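Local structure of nitrilotriacetate monooxygenase (Burkholderia pseudomallei, 3SDO) at residues A[295-300]-A[350-355]; A[53-58]-A[433-438]. The protein probably acts as an FMN-dependent monooxygenase of the NtaA/SnaA/DszA family, inserting oxygen from molecular oxygen into an organic substrate. One frame throughout, in Å; residues are numbered along the deposited sequence.

Interaction 1. Residues A[295-300]-A[350-355]; sequences LSPREA and TLREVA
The guanidinium of Arg352 is the flat group here, met obliquely by the puckered ring of Pro297. The touching atoms are Arg352 NH1 and Pro297 CG, 3.7 Å apart; the two side chains run side by side and point the same way. Arg352 starts with CG anti to the backbone N (chi1 -167°), runs extended through chi2, then bends at chi3 (-64°), which brings its end nearer to the proline than its CB direction alone would suggest. NE forms a salt bridge with Asp319; against the carbon of Pro297, NH1 makes only a van der Waals contact. One turn further along both helices the packing tightens: Ala300 CB and Ala355 CB touch at 3.7 Å, and these small buried side chains let the backbones come close, CA to CA 5.3 Å. Leu301 also packs against Ala355. No hydrogen bond crosses between the two segments. Each helix start is instead secured within its own segment. Glu353 N donates to Thr350 OG1 over 3.2 Å, and Thr350 N returns a bond to Glu353 OE1, meeting it on the anti side, tilted 25° out of the carboxylate plane. In the other helix Glu299 OE2 takes the N-H of Ser296 from above the carboxylate plane, at 3.3 Å; the return bond from Glu299 N to Ser296 OG is weak. Lys27 forms a salt bridge with the same Glu299 oxygen. The contact thus joins the first turns of helices 297-307 and 351-363 through an alanine-alanine approach, each helix opened by a capping box.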
# COMPACT_ATOMS: atom_id res chain seq x y z
N LEU A 295 -22.69 13.64 16.65
CA LEU A 295 -23.31 14.62 15.76
C LEU A 295 -23.87 15.75 16.62
O LEU A 295 -24.72 15.50 17.49
CB LEU A 295 -24.44 13.95 14.98
CG LEU A 295 -24.87 14.55 13.66
CD1 LEU A 295 -23.74 14.56 12.68
CD2 LEU A 295 -26.04 13.76 13.09
N SER A 296 -23.44 16.99 16.39
CA SER A 296 -24.02 18.15 17.10
C SER A 296 -25.47 18.39 16.60
O SER A 296 -25.84 17.93 15.52
CB SER A 296 -23.20 19.42 16.86
OG SER A 296 -23.24 19.81 15.49
N PRO A 297 -26.27 19.12 17.37
CA PRO A 297 -27.62 19.48 16.90
C PRO A 297 -27.62 20.16 15.52
O PRO A 297 -28.40 19.78 14.65
CB PRO A 297 -28.14 20.39 17.99
CG PRO A 297 -27.51 19.86 19.24
CD PRO A 297 -26.12 19.40 18.82
N ARG A 298 -26.73 21.11 15.32
CA ARG A 298 -26.63 21.78 14.03
C ARG A 298 -26.40 20.80 12.87
O ARG A 298 -26.96 20.98 11.78
CB ARG A 298 -25.49 22.78 14.03
CG ARG A 298 -25.30 23.48 12.69
CD ARG A 298 -24.13 24.41 12.74
NE ARG A 298 -24.36 25.46 13.73
CZ ARG A 298 -24.99 26.61 13.51
NH1 ARG A 298 -25.47 26.94 12.31
NH2 ARG A 298 -25.13 27.46 14.52
N GLU A 299 -25.53 19.80 13.08
CA GLU A 299 -25.21 18.85 12.02
C GLU A 299 -26.40 17.95 11.74
O GLU A 299 -26.70 17.66 10.57
CB GLU A 299 -24.00 18.00 12.39
CG GLU A 299 -22.65 18.69 12.23
CD GLU A 299 -21.54 17.81 12.76
OE1 GLU A 299 -20.92 17.07 11.95
OE2 GLU A 299 -21.34 17.80 14.00
N ALA A 300 -27.07 17.52 12.79
CA ALA A 300 -28.34 16.82 12.65
C ALA A 300 -29.34 17.62 11.81
O ALA A 300 -29.93 17.09 10.88
CB ALA A 300 -28.92 16.47 14.00
N THR A 350 -40.05 15.37 19.17
CA THR A 350 -39.56 16.73 19.11
C THR A 350 -38.70 16.87 17.85
O THR A 350 -38.36 15.87 17.22
CB THR A 350 -38.74 17.06 20.36
OG1 THR A 350 -37.59 16.19 20.41
CG2 THR A 350 -39.59 16.89 21.63
N LEU A 351 -38.33 18.10 17.51
CA LEU A 351 -37.45 18.36 16.38
C LEU A 351 -36.10 17.69 16.59
O LEU A 351 -35.54 17.14 15.65
CB LEU A 351 -37.24 19.86 16.18
CG LEU A 351 -36.18 20.25 15.16
CD1 LEU A 351 -36.41 19.58 13.80
CD2 LEU A 351 -36.09 21.79 15.01
N ARG A 352 -35.58 17.75 17.82
CA ARG A 352 -34.30 17.12 18.15
C ARG A 352 -34.39 15.62 17.91
O ARG A 352 -33.53 15.05 17.27
CB ARG A 352 -33.89 17.40 19.60
CG ARG A 352 -32.43 17.03 19.90
CD ARG A 352 -32.14 16.94 21.39
NE ARG A 352 -32.32 18.22 22.07
CZ ARG A 352 -31.38 19.16 22.22
NH1 ARG A 352 -30.15 19.00 21.74
NH2 ARG A 352 -31.69 20.28 22.86
N GLU A 353 -35.46 14.99 18.39
CA GLU A 353 -35.63 13.53 18.26
C GLU A 353 -35.77 13.14 16.79
O GLU A 353 -35.20 12.17 16.36
CB GLU A 353 -36.84 13.03 19.06
CG GLU A 353 -36.62 13.06 20.56
CD GLU A 353 -37.91 12.83 21.37
OE1 GLU A 353 -39.02 13.17 20.89
OE2 GLU A 353 -37.80 12.34 22.52
N VAL A 354 -36.52 13.94 16.02
CA VAL A 354 -36.61 13.67 14.58
C VAL A 354 -35.26 13.81 13.91
O VAL A 354 -34.87 12.92 13.14
CB VAL A 354 -37.61 14.58 13.85
CG1 VAL A 354 -37.42 14.44 12.34
CG2 VAL A 354 -39.03 14.24 14.26
N ALA A 355 -34.52 14.88 14.20
CA ALA A 355 -33.25 15.16 13.52
C ALA A 355 -32.25 14.04 13.75
O ALA A 355 -31.51 13.66 12.84
CB ALA A 355 -32.64 16.50 13.98

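Interaction 2. Residues A[53-58]-A[433-438]; sequences GIAFAF and DHLGLP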
# COMPACT_ATOMS: atom_id res chain seq x y z
N GLY A 53 -8.23 -13.00 19.15
CA GLY A 53 -8.57 -14.05 18.20
C GLY A 53 -9.44 -13.63 17.03
O GLY A 53 -9.99 -14.49 16.33
N ILE A 54 -9.56 -12.34 16.79
CA ILE A 54 -10.24 -11.85 15.60
C ILE A 54 -9.41 -12.24 14.36
O ILE A 54 -8.20 -12.11 14.34
CB ILE A 54 -10.53 -10.32 15.71
CG1 ILE A 54 -11.58 -10.09 16.78
CG2 ILE A 54 -11.03 -9.74 14.39
CD1 ILE A 54 -11.91 -8.61 17.08
N ALA A 55 -10.08 -12.76 13.35
CA ALA A 55 -9.39 -13.42 12.22
C ALA A 55 -8.68 -12.46 11.26
O ALA A 55 -7.65 -12.80 10.67
CB ALA A 55 -10.38 -14.24 11.42
N PHE A 56 -9.26 -11.29 11.02
CA PHE A 56 -8.65 -10.34 10.07
C PHE A 56 -8.98 -8.89 10.42
O PHE A 56 -9.99 -8.62 11.05
CB PHE A 56 -9.02 -10.67 8.60
CG PHE A 56 -10.46 -10.60 8.30
CD1 PHE A 56 -11.28 -11.67 8.58
CD2 PHE A 56 -11.04 -9.45 7.76
CE1 PHE A 56 -12.65 -11.61 8.32
CE2 PHE A 56 -12.39 -9.38 7.50
CZ PHE A 56 -13.20 -10.45 7.79
N ALA A 57 -8.06 -8.00 10.04
CA ALA A 57 -8.29 -6.56 10.02
C ALA A 57 -8.61 -6.19 8.57
O ALA A 57 -7.95 -6.69 7.65
CB ALA A 57 -7.03 -5.79 10.53
N PHE A 58 -9.62 -5.34 8.39
CA PHE A 58 -10.09 -4.89 7.08
C PHE A 58 -9.93 -3.36 6.98
O PHE A 58 -10.39 -2.60 7.84
CB PHE A 58 -11.54 -5.33 6.86
CG PHE A 58 -12.20 -4.72 5.63
CD1 PHE A 58 -11.54 -4.69 4.41
CD2 PHE A 58 -13.47 -4.18 5.70
CE1 PHE A 58 -12.14 -4.12 3.28
CE2 PHE A 58 -14.08 -3.61 4.58
CZ PHE A 58 -13.42 -3.57 3.37
N ASP A 433 -6.39 -20.52 6.65
CA ASP A 433 -6.46 -21.36 7.85
C ASP A 433 -7.45 -20.84 8.90
O ASP A 433 -8.25 -21.62 9.47
CB ASP A 433 -5.11 -21.45 8.55
CG ASP A 433 -4.06 -22.24 7.79
OD1 ASP A 433 -4.39 -23.08 6.90
OD2 ASP A 433 -2.87 -22.02 8.13
N HIS A 434 -7.38 -19.54 9.19
CA HIS A 434 -8.27 -18.93 10.19
C HIS A 434 -9.72 -19.10 9.78
O HIS A 434 -10.58 -19.35 10.62
CB HIS A 434 -8.05 -17.42 10.34
CG HIS A 434 -6.68 -17.03 10.79
ND1 HIS A 434 -5.84 -17.90 11.46
CD2 HIS A 434 -6.01 -15.86 10.68
CE1 HIS A 434 -4.69 -17.28 11.71
NE2 HIS A 434 -4.78 -16.04 11.26
N LEU A 435 -9.99 -18.88 8.49
CA LEU A 435 -11.36 -18.89 7.98
C LEU A 435 -11.84 -20.29 7.63
O LEU A 435 -12.99 -20.45 7.25
CB LEU A 435 -11.50 -17.96 6.75
CG LEU A 435 -11.16 -16.47 6.97
CD1 LEU A 435 -11.35 -15.65 5.69
CD2 LEU A 435 -11.97 -15.88 8.16
N GLY A 436 -10.97 -21.28 7.75
CA GLY A 436 -11.32 -22.65 7.46
C GLY A 436 -11.44 -22.88 5.97
O GLY A 436 -12.16 -23.79 5.54
N LEU A 437 -10.76 -22.05 5.18
CA LEU A 437 -10.71 -22.24 3.73
C LEU A 437 -9.52 -23.13 3.36
O LEU A 437 -8.47 -23.05 3.99
CB LEU A 437 -10.57 -20.90 3.01
CG LEU A 437 -11.72 -19.91 3.18
CD1 LEU A 437 -11.31 -18.53 2.69
CD2 LEU A 437 -12.98 -20.39 2.45
N PRO A 438 -9.67 -23.97 2.32
CA PRO A 438 -8.55 -24.80 1.88
C PRO A 438 -7.47 -23.98 1.17
O PRO A 438 -7.76 -22.99 0.50
CB PRO A 438 -9.19 -25.78 0.89
CG PRO A 438 -10.52 -25.26 0.57
CD PRO A 438 -10.92 -24.27 1.60
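His434, in the last turn of helix 431-435, is the first residue of 433-438 to touch 53-58. Its CB rests 4.1 Å from Ala55 CB, and with CG beside the backbone N (chi1 -61°) the ring is carried to the carbonyl of Ala55, where CD2 comes within 3.5 Å of Ala55 O at an oblique angle. The polar end of the ring is engaged by another partner: NE2 hydrogen-bonds to the backbone oxygen of Lys92, just ahead of strand 94-100. Leu435 follows with a single methyl, CD2, which lies 4.0 Å from Ala55 CB and 4.3 Å from Phe56 CD1, again oblique to the ring. Phe56 also meets Phe217, and Leu435 touches His11 of strand 11-15, beside strand 56-59 in the sheet. At Gly436 positive phi ends the helix in a Schellman motif, and Leu437 then packs on Asp234 and His266. Helix 431-435 therefore sits against the start of strand 56-59 and its neighbours. With no hydrogen bond between the two segments and all four touching residues buried, the join rests on van der Waals contact, mostly apolar, with the imidazole CD2 near a carbonyl oxygen and its NE2 bonded outside both segments.

In the fold
Interactions 1 and 2 lie on opposite sides of the chain's centre, with their own centres 40 Å apart and nearest atoms about 22 Å apart, and they share no helix or strand. Along the chain, interaction 1 is nested within the loop that interaction 2 closes: 53-58 comes first, then 295-300 and 350-355, and last 433-438. Interaction 2 belongs to the parallel barrel of the luciferase-like fold, setting the C-terminal part of the chain against an early strand. Interaction 1 is peripheral, pairing two helices from the long excursion between strands 268-277 and 372-373. One contact thus closes the chain onto its barrel; the other joins two helices of an outlying region.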